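Local coordinates for protein GTP cyclohydrolase 1 type 2 homolog (Escherichia coli, Escherichia coli O157:H7, PDB 1NMO) that probably protects against radiation damage and may help degrade radiation-damaged nucleotides, as a toroidal hexamer with two iron ions bound in each subunit, at residues 7-12 with 228-233; 14-19 with 94-99; 34-39 with 234-239. One frame throughout, in Å; residues are numbered along the deposited sequence.

Interaction 1. Residues 7-12 with 228-233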
loop_
_atom_site.group_PDB
_atom_site.type_symbol
_atom_site.label_atom_id
_atom_site.label_comp_id
_atom_site.label_asym_id
_atom_site.label_seq_id
_atom_site.Cartn_x
_atom_site.Cartn_y
_atom_site.Cartn_z
ATOM N N GLU A 7 9.514 29.841 38.450
ATOM C CA GLU A 7 10.538 30.075 37.461
ATOM C C GLU A 7 11.851 30.008 38.232
ATOM O O GLU A 7 12.833 29.321 37.827
ATOM C CB GLU A 7 10.368 31.457 36.804
ATOM C CG GLU A 7 11.595 31.937 35.994
ATOM C CD GLU A 7 11.400 33.381 35.495
ATOM O OE1 GLU A 7 10.957 34.202 36.320
ATOM O OE2 GLU A 7 11.665 33.710 34.299
ATOM N N GLN A 8 11.911 30.733 39.343
ATOM C CA GLN A 8 13.153 30.703 40.174
ATOM C C GLN A 8 13.536 29.246 40.602
ATOM O O GLN A 8 14.722 28.850 40.661
ATOM C CB GLN A 8 12.989 31.551 41.464
ATOM C CG GLN A 8 14.198 31.377 42.438
ATOM C CD GLN A 8 13.939 31.882 43.873
ATOM O OE1 GLN A 8 12.804 31.803 44.426
ATOM N NE2 GLN A 8 14.997 32.379 44.498
ATOM N N LEU A 9 12.532 28.436 40.867
ATOM C CA LEU A 9 12.840 27.066 41.297
ATOM C C LEU A 9 13.593 26.230 40.220
ATOM O O LEU A 9 14.594 25.541 40.497
ATOM C CB LEU A 9 11.535 26.378 41.688
ATOM C CG LEU A 9 11.806 24.927 42.068
ATOM C CD1 LEU A 9 12.648 24.849 43.406
ATOM C CD2 LEU A 9 10.531 24.245 42.254
ATOM N N ILE A 10 13.090 26.267 38.991
ATOM C CA ILE A 10 13.683 25.486 37.902
ATOM C C ILE A 10 14.970 26.141 37.548
ATOM O O ILE A 10 15.981 25.490 37.356
ATOM C CB ILE A 10 12.796 25.446 36.594
ATOM C CG1 ILE A 10 11.375 25.071 36.924
ATOM C CG2 ILE A 10 13.329 24.402 35.640
ATOM C CD1 ILE A 10 11.418 24.131 37.938
ATOM N N ASN A 11 14.934 27.464 37.480
ATOM C CA ASN A 11 16.117 28.209 37.160
ATOM C C ASN A 11 17.270 27.800 38.046
ATOM O O ASN A 11 18.373 27.472 37.534
ATOM C CB ASN A 11 15.802 29.639 37.343
ATOM C CG ASN A 11 15.494 30.325 36.044
ATOM O OD1 ASN A 11 15.503 29.721 34.950
ATOM N ND2 ASN A 11 15.234 31.624 36.143
ATOM N N GLU A 12 17.082 27.809 39.369
ATOM C CA GLU A 12 18.210 27.388 40.226
ATOM C C GLU A 12 18.592 25.919 40.072
ATOM O O GLU A 12 19.777 25.598 40.106
ATOM C CB GLU A 12 17.961 27.728 41.713
ATOM C CG GLU A 12 18.325 29.238 41.981
ATOM C CD GLU A 12 17.563 29.830 43.184
ATOM O OE1 GLU A 12 17.045 29.019 44.020
ATOM O OE2 GLU A 12 17.502 31.101 43.308
ATOM N N GLU A 228 8.738 14.951 36.186
ATOM C CA GLU A 228 8.646 13.975 37.304
ATOM C C GLU A 228 9.341 14.626 38.471
ATOM O O GLU A 228 8.878 14.576 39.596
ATOM C CB GLU A 228 9.366 12.682 36.935
ATOM C CG GLU A 228 8.664 11.952 35.803
ATOM C CD GLU A 228 9.544 10.888 35.124
ATOM O OE1 GLU A 228 10.836 11.042 35.184
ATOM O OE2 GLU A 228 8.927 9.924 34.520
ATOM N N TRP A 229 10.454 15.280 38.208
ATOM C CA TRP A 229 11.138 15.935 39.311
ATOM C C TRP A 229 10.178 16.952 39.940
ATOM O O TRP A 229 10.168 17.161 41.166
ATOM C CB TRP A 229 12.359 16.715 38.810
ATOM C CG TRP A 229 13.159 17.355 39.895
ATOM C CD1 TRP A 229 14.136 16.753 40.670
ATOM C CD2 TRP A 229 13.058 18.719 40.367
ATOM N NE1 TRP A 229 14.650 17.680 41.597
ATOM C CE2 TRP A 229 13.997 18.878 41.426
ATOM C CE3 TRP A 229 12.256 19.817 40.005
ATOM C CZ2 TRP A 229 14.154 20.096 42.113
ATOM C CZ3 TRP A 229 12.403 21.045 40.697
ATOM C CH2 TRP A 229 13.350 21.170 41.742
ATOM N N LEU A 230 9.366 17.638 39.141
ATOM C CA LEU A 230 8.488 18.606 39.820
ATOM C C LEU A 230 7.403 17.842 40.596
ATOM O O LEU A 230 7.045 18.222 41.683
ATOM C CB LEU A 230 7.851 19.572 38.813
ATOM C CG LEU A 230 8.761 20.623 38.188
ATOM C CD1 LEU A 230 8.129 20.920 36.861
ATOM C CD2 LEU A 230 8.823 21.958 39.057
ATOM N N ASN A 231 6.856 16.785 40.031
ATOM C CA ASN A 231 5.847 16.056 40.766
ATOM C C ASN A 231 6.379 15.518 42.119
ATOM O O ASN A 231 5.652 15.484 43.141
ATOM C CB ASN A 231 5.336 14.887 39.916
ATOM C CG ASN A 231 4.327 15.332 38.894
ATOM O OD1 ASN A 231 3.458 16.175 39.194
ATOM N ND2 ASN A 231 4.379 14.762 37.697
ATOM N N GLU A 232 7.635 15.063 42.125
ATOM C CA GLU A 232 8.207 14.498 43.353
ATOM C C GLU A 232 8.744 15.560 44.332
ATOM O O GLU A 232 8.932 15.253 45.520
ATOM C CB GLU A 232 9.299 13.423 43.013
ATOM C CG GLU A 232 8.833 12.362 41.927
ATOM C CD GLU A 232 9.970 11.502 41.291
ATOM O OE1 GLU A 232 11.166 11.965 41.277
ATOM O OE2 GLU A 232 9.682 10.348 40.774
ATOM N N ASN A 233 8.973 16.808 43.894
ATOM C CA ASN A 233 9.479 17.775 44.856
ATOM C C ASN A 233 8.540 18.909 45.183
ATOM O O ASN A 233 8.887 19.819 45.955
ATOM C CB ASN A 233 10.801 18.336 44.393
ATOM C CG ASN A 233 11.924 17.298 44.486
ATOM O OD1 ASN A 233 12.886 17.465 45.239
ATOM N ND2 ASN A 233 11.786 16.215 43.751
#

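Interaction 2. Residues 14-19 with 94-99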
loop_
_atom_site.group_PDB
_atom_site.type_symbol
_atom_site.label_atom_id
_atom_site.label_comp_id
_atom_site.label_asym_id
_atom_site.label_seq_id
_atom_site.Cartn_x
_atom_site.Cartn_y
_atom_site.Cartn_z
ATOM N N LEU A 14 18.314 23.999 37.334
ATOM C CA LEU A 14 19.035 23.780 36.098
ATOM C C LEU A 14 20.247 24.648 35.986
ATOM O O LEU A 14 20.932 24.601 34.971
ATOM C CB LEU A 14 18.106 24.041 34.914
ATOM C CG LEU A 14 16.853 23.181 34.812
ATOM C CD1 LEU A 14 16.233 23.351 33.434
ATOM C CD2 LEU A 14 17.177 21.725 35.031
ATOM N N ASN A 15 20.528 25.443 37.019
ATOM C CA ASN A 15 21.670 26.398 36.953
ATOM C C ASN A 15 21.576 27.091 35.600
ATOM O O ASN A 15 22.544 27.206 34.857
ATOM C CB ASN A 15 22.994 25.643 37.124
ATOM C CG ASN A 15 23.079 24.977 38.522
ATOM O OD1 ASN A 15 23.077 25.680 39.568
ATOM N ND2 ASN A 15 23.111 23.625 38.555
ATOM N N SER A 16 20.371 27.578 35.309
ATOM C CA SER A 16 20.084 28.218 34.042
ATOM C C SER A 16 20.786 29.556 33.776
ATOM O O SER A 16 21.328 29.782 32.706
ATOM C CB SER A 16 18.572 28.385 33.910
ATOM O OG SER A 16 18.241 28.968 32.650
ATOM N N ALA A 17 20.757 30.454 34.742
ATOM C CA ALA A 17 21.351 31.768 34.520
ATOM C C ALA A 17 22.764 31.805 33.913
ATOM O O ALA A 17 23.059 32.654 33.032
ATOM C CB ALA A 17 21.314 32.569 35.852
ATOM N N ALA A 18 23.624 30.882 34.374
ATOM C CA ALA A 18 25.023 30.809 33.916
ATOM C C ALA A 18 25.238 30.437 32.450
ATOM O O ALA A 18 26.312 30.737 31.884
ATOM C CB ALA A 18 25.813 29.830 34.806
ATOM N N ILE A 19 24.218 29.850 31.819
ATOM C CA ILE A 19 24.315 29.382 30.427
ATOM C C ILE A 19 23.849 30.349 29.349
ATOM O O ILE A 19 22.695 30.810 29.364
ATOM C CB ILE A 19 23.575 28.030 30.297
ATOM C CG1 ILE A 19 24.237 27.048 31.258
ATOM C CG2 ILE A 19 23.772 27.416 28.913
ATOM C CD1 ILE A 19 23.361 25.983 31.764
ATOM N N TYR A 94 6.645 28.663 30.055
ATOM C CA TYR A 94 8.055 28.713 30.471
ATOM C C TYR A 94 8.688 27.778 29.464
ATOM O O TYR A 94 7.998 26.844 28.979
ATOM C CB TYR A 94 8.302 28.056 31.845
ATOM C CG TYR A 94 7.530 28.606 33.059
ATOM C CD1 TYR A 94 6.193 28.375 33.201
ATOM C CD2 TYR A 94 8.186 29.331 34.064
ATOM C CE1 TYR A 94 5.482 28.831 34.332
ATOM C CE2 TYR A 94 7.494 29.814 35.198
ATOM C CZ TYR A 94 6.150 29.546 35.327
ATOM O OH TYR A 94 5.487 29.943 36.491
ATOM N N GLY A 95 9.969 28.028 29.146
ATOM C CA GLY A 95 10.790 27.184 28.276
ATOM C C GLY A 95 12.246 27.197 28.830
ATOM O O GLY A 95 12.688 28.232 29.372
ATOM N N TRP A 96 12.972 26.065 28.792
ATOM C CA TRP A 96 14.382 25.993 29.150
ATOM C C TRP A 96 15.070 25.256 27.997
ATOM O O TRP A 96 14.825 24.068 27.767
ATOM C CB TRP A 96 14.619 25.231 30.446
ATOM C CG TRP A 96 14.454 26.110 31.630
ATOM C CD1 TRP A 96 15.401 26.912 32.182
ATOM C CD2 TRP A 96 13.228 26.393 32.339
ATOM N NE1 TRP A 96 14.860 27.679 33.174
ATOM C CE2 TRP A 96 13.527 27.384 33.297
ATOM C CE3 TRP A 96 11.903 25.893 32.253
ATOM C CZ2 TRP A 96 12.570 27.901 34.155
ATOM C CZ3 TRP A 96 10.946 26.393 33.093
ATOM C CH2 TRP A 96 11.283 27.406 34.048
ATOM N N HIS A 97 15.940 25.945 27.262
ATOM C CA HIS A 97 16.645 25.348 26.134
ATOM C C HIS A 97 17.984 24.705 26.594
ATOM O O HIS A 97 17.941 23.657 27.242
ATOM C CB HIS A 97 16.847 26.413 25.043
ATOM C CG HIS A 97 17.368 25.886 23.743
ATOM N ND1 HIS A 97 18.490 26.413 23.124
ATOM C CD2 HIS A 97 16.966 24.845 22.965
ATOM C CE1 HIS A 97 18.764 25.715 22.031
ATOM N NE2 HIS A 97 17.856 24.760 21.908
ATOM N N LEU A 98 19.161 25.306 26.372
ATOM C CA LEU A 98 20.393 24.563 26.725
ATOM C C LEU A 98 20.468 24.000 28.136
ATOM O O LEU A 98 20.933 22.828 28.363
ATOM C CB LEU A 98 21.653 25.388 26.373
ATOM C CG LEU A 98 21.633 25.715 24.845
ATOM C CD1 LEU A 98 22.856 26.558 24.432
ATOM C CD2 LEU A 98 21.623 24.449 24.018
ATOM N N PRO A 99 19.987 24.763 29.124
ATOM C CA PRO A 99 20.084 24.168 30.466
ATOM C C PRO A 99 19.395 22.817 30.530
ATOM O O PRO A 99 19.835 21.885 31.266
ATOM C CB PRO A 99 19.430 25.222 31.373
ATOM C CG PRO A 99 19.750 26.535 30.627
ATOM C CD PRO A 99 19.429 26.119 29.181
HETATM O O HOH W 1 21.797 22.591 33.245
#

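Interaction 3. Residues 34-39 with 234-239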
loop_
_atom_site.group_PDB
_atom_site.type_symbol
_atom_site.label_atom_id
_atom_site.label_comp_id
_atom_site.label_asym_id
_atom_site.label_seq_id
_atom_site.Cartn_x
_atom_site.Cartn_y
_atom_site.Cartn_z
ATOM N N THR A 34 -0.970 32.422 40.234
ATOM C CA THR A 34 -1.025 31.142 40.922
ATOM C C THR A 34 -1.029 29.943 39.988
ATOM O O THR A 34 -2.025 29.713 39.267
ATOM C CB THR A 34 -2.296 31.128 41.812
ATOM O OG1 THR A 34 -2.268 32.326 42.615
ATOM C CG2 THR A 34 -2.332 29.911 42.730
ATOM N N VAL A 35 0.051 29.181 40.011
ATOM C CA VAL A 35 0.178 27.984 39.160
ATOM C C VAL A 35 0.081 26.680 39.953
ATOM O O VAL A 35 0.865 26.447 40.884
ATOM C CB VAL A 35 1.544 27.968 38.431
ATOM C CG1 VAL A 35 1.774 26.558 37.860
ATOM C CG2 VAL A 35 1.578 29.017 37.287
ATOM N N GLN A 36 -0.870 25.837 39.598
ATOM C CA GLN A 36 -1.069 24.551 40.242
ATOM C C GLN A 36 -1.059 23.383 39.253
ATOM O O GLN A 36 -0.422 22.355 39.507
ATOM C CB GLN A 36 -2.396 24.486 40.993
ATOM C CG GLN A 36 -2.727 23.026 41.436
ATOM C CD GLN A 36 -1.586 22.329 42.339
ATOM O OE1 GLN A 36 -1.494 21.040 42.433
ATOM N NE2 GLN A 36 -0.733 23.178 43.016
ATOM N N LYS A 37 -1.742 23.531 38.121
ATOM C CA LYS A 37 -1.875 22.470 37.109
ATOM C C LYS A 37 -0.893 22.752 35.952
ATOM O O LYS A 37 -0.920 23.856 35.389
ATOM C CB LYS A 37 -3.350 22.464 36.639
ATOM C CG LYS A 37 -3.660 21.471 35.529
ATOM C CD LYS A 37 -4.190 20.123 36.012
ATOM C CE LYS A 37 -4.101 19.073 34.867
ATOM N NZ LYS A 37 -4.029 17.567 35.339
ATOM N N ILE A 38 -0.012 21.798 35.608
ATOM C CA ILE A 38 0.986 22.071 34.577
ATOM C C ILE A 38 1.090 21.001 33.479
ATOM O O ILE A 38 1.112 19.786 33.792
ATOM C CB ILE A 38 2.380 22.227 35.231
ATOM C CG1 ILE A 38 2.338 23.262 36.324
ATOM C CG2 ILE A 38 3.351 22.774 34.293
ATOM C CD1 ILE A 38 3.746 23.696 36.688
ATOM N N VAL A 39 1.125 21.461 32.216
ATOM C CA VAL A 39 1.280 20.623 31.050
ATOM C C VAL A 39 2.694 20.957 30.455
ATOM O O VAL A 39 3.083 22.148 30.343
ATOM C CB VAL A 39 0.133 20.915 29.991
ATOM C CG1 VAL A 39 0.619 20.588 28.539
ATOM C CG2 VAL A 39 -1.146 20.143 30.363
ATOM N N THR A 234 7.343 18.860 44.605
ATOM C CA THR A 234 6.377 19.913 44.857
ATOM C C THR A 234 4.985 19.320 44.862
ATOM O O THR A 234 4.810 18.122 44.655
ATOM C CB THR A 234 6.406 21.027 43.767
ATOM O OG1 THR A 234 5.824 20.504 42.566
ATOM C CG2 THR A 234 7.761 21.511 43.532
ATOM N N ASP A 235 3.993 20.165 45.110
ATOM C CA ASP A 235 2.601 19.700 45.161
ATOM C C ASP A 235 1.820 19.984 43.879
ATOM O O ASP A 235 0.591 19.713 43.762
ATOM C CB ASP A 235 1.897 20.319 46.392
ATOM C CG ASP A 235 2.661 19.993 47.717
ATOM O OD1 ASP A 235 3.001 18.759 47.932
ATOM O OD2 ASP A 235 2.929 20.952 48.529
ATOM N N LEU A 236 2.576 20.490 42.907
ATOM C CA LEU A 236 2.061 20.851 41.593
ATOM C C LEU A 236 1.611 19.597 40.891
ATOM O O LEU A 236 2.180 18.553 41.103
ATOM C CB LEU A 236 3.165 21.485 40.766
ATOM C CG LEU A 236 3.715 22.817 41.247
ATOM C CD1 LEU A 236 4.915 23.161 40.390
ATOM C CD2 LEU A 236 2.617 23.913 41.214
ATOM N N ASP A 237 0.599 19.692 40.040
ATOM C CA ASP A 237 0.166 18.539 39.292
ATOM C C ASP A 237 0.794 18.701 37.856
ATOM O O ASP A 237 0.235 19.443 37.041
ATOM C CB ASP A 237 -1.375 18.549 39.240
ATOM C CG ASP A 237 -1.940 17.526 38.256
ATOM O OD1 ASP A 237 -1.273 16.484 38.082
ATOM O OD2 ASP A 237 -3.053 17.717 37.669
ATOM N N VAL A 238 1.901 18.011 37.540
ATOM C CA VAL A 238 2.532 18.155 36.235
ATOM C C VAL A 238 2.315 16.960 35.328
ATOM O O VAL A 238 2.576 15.822 35.740
ATOM C CB VAL A 238 4.033 18.396 36.404
ATOM C CG1 VAL A 238 4.627 18.880 35.089
ATOM C CG2 VAL A 238 4.256 19.482 37.494
ATOM N N THR A 239 1.831 17.183 34.089
ATOM C CA THR A 239 1.555 16.082 33.161
ATOM C C THR A 239 2.335 16.288 31.861
ATOM O O THR A 239 2.051 17.195 31.103
ATOM C CB THR A 239 0.035 16.044 32.787
ATOM O OG1 THR A 239 -0.761 15.933 33.975
ATOM C CG2 THR A 239 -0.306 14.826 31.919
#

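Interaction 1. Residues 7-12 with 228-233
In the helical layer over one face of the five-stranded sheet, Leu9 and Ile10 of helix 3-13 meet Trp229 and Leu230 of helix 221-233. The short helical segments run at 117° to each other, and their axes come no nearer than 12.4 Å, so the side chains must reach across. Leu9 and Trp229 approach from opposite directions. The isobutyl group closes on the far end of the indole six-membered ring, CD2 lying 4.0 Å from Trp229 CZ3 and CD1 4.1 Å from Trp229 CH2. Trp229 gets there with CG anti to its own nitrogen (chi1 -177°), which sends the indole out toward helix 3-13. Behind them lies the sheet: Leu230 also packs by its CB on Val238 of strand 237-240. Deeper in, Ile10 and Leu230 cross at about a right angle, with Ile10 CD1 3.6 Å from Leu230 CD2. Asn233 flanks Trp229: its CG sits 3.9 Å above one face of the indole ring, offset toward the rim, while Asn233 ND2 donates to a lone pair of Trp229 O at 3.2 Å. That oxygen is gripped a second time by Asn233 N.

Interaction 2. Residues 14-19 with 94-99
Leu14, Ser16 and Ile19, in the loop that follows helix 3-13, close over Trp96, Leu98 and Pro99, where strand 92-95 gives way to helix 98-102. Most of the contact is apolar. Leu14 slants across the start of the Trp96 side chain, its CD1 3.7 Å from Trp96 CG and almost as near to CB and CD1 of the same residue. Pro99 is the residue most buried by this contact: its CB lies 4.0 Å from Leu14 CB, and, from the end of the loop segment, Ile19 CD1 comes within 3.8 Å of Pro99 CG. Ile19 divides its two branches, for CG2, anti to the backbone N, turns instead to Leu98 CB at 3.9 Å.

Polar atoms take part as well. Ser16, with OG extended away from its own nitrogen (chi1 -178°), sets that oxygen in the plane of the indole at its edge, 3.5 Å from Trp96 CD1, and brings it equally close to Pro99 CG. A water bridges the two backbones, donating to Leu14 O at 2.8 Å and to Pro99 O at 2.9 Å. The loop takes its shape from a Schellman motif, with Asn15 at positive phi, followed by a type I turn from Ser16 to Ile19.

Around this, Trp96 NE1 is hydrogen-bonded to Asn11 OD1 of helix 3-13, and Ile10 packs against the indole. Trp96 O, in turn, is hydrogen-bonded to ND1 of His63, an iron ligand, which probably helps fix the turn of that imidazole. Helix 98-102 carries the iron ligand Asp101, and the indole also packs on Ile61 of strand 59-62, so the contact joins the end of helix 3-13 to the sheet beside the metal site.

Interaction 3. Residues 34-39 with 234-239
The carboxylate of Asp237 is met by Lys37, whose NZ approaches OD2 on the syn side, 30° out of the carboxylate plane. This salt bridge, modelled at 2.5 Å between Lys37 NZ and Asp237 OD2, is rather short, so its exact length is doubtful. It joins neighbours on two parallel strands, 37-41 and 237-240, the latter the outermost strand of its sheet within this chain. Lys37, Asp237, Val39 and Thr239 put their side chains on one face of the sheet; Ile38 and Val238 share the other, where Leu6 of helix 3-13 packs on Ile38. Lys37 runs beside Asp237, pointing the same way, and a bend at chi2 (94°) brings its amine to the acid. On the opposite face Ile38 CB lies 4.0 Å from Val238 CG2, while Ile38 CD1 touches Leu236 CD1 at 3.9 Å.

Three backbone bonds stitch the strands, all 2.7 to 2.9 Å long: Asp237 N donates to Gln36 O, Ile38 N to Asp237 O, and Thr239 N to Ile38 O; Ile38 thus straddles Val238. Just upstream, after helix 221-233, Thr234 forms an ST turn: Leu236 N donates to Thr234 OG1 at 3.3 Å.

Overall arrangement
Interaction 2 is the buried one; interactions 1 and 3 are only partly buried, and interaction 3, away from the metal site, reaches the strand that is outermost within this chain. Helix 3-13 ties them together: it supplies one side of interaction 1, runs straight into the loop of interaction 2, where Asn11 O probably accepts a hydrogen bond from Ser16 N, and lays Leu6 against interaction 3. Interactions 1 and 3 also share the helix 221-233 to strand 237-240 connection, where Asn231 ND2 is hydrogen-bonded to Val238 O. Their chemistry follows their place: apolar side chains alone between helices, apolar packing with a bridging water at the strand-to-helix turn near the irons, and backbone bonds plus a salt bridge between strands.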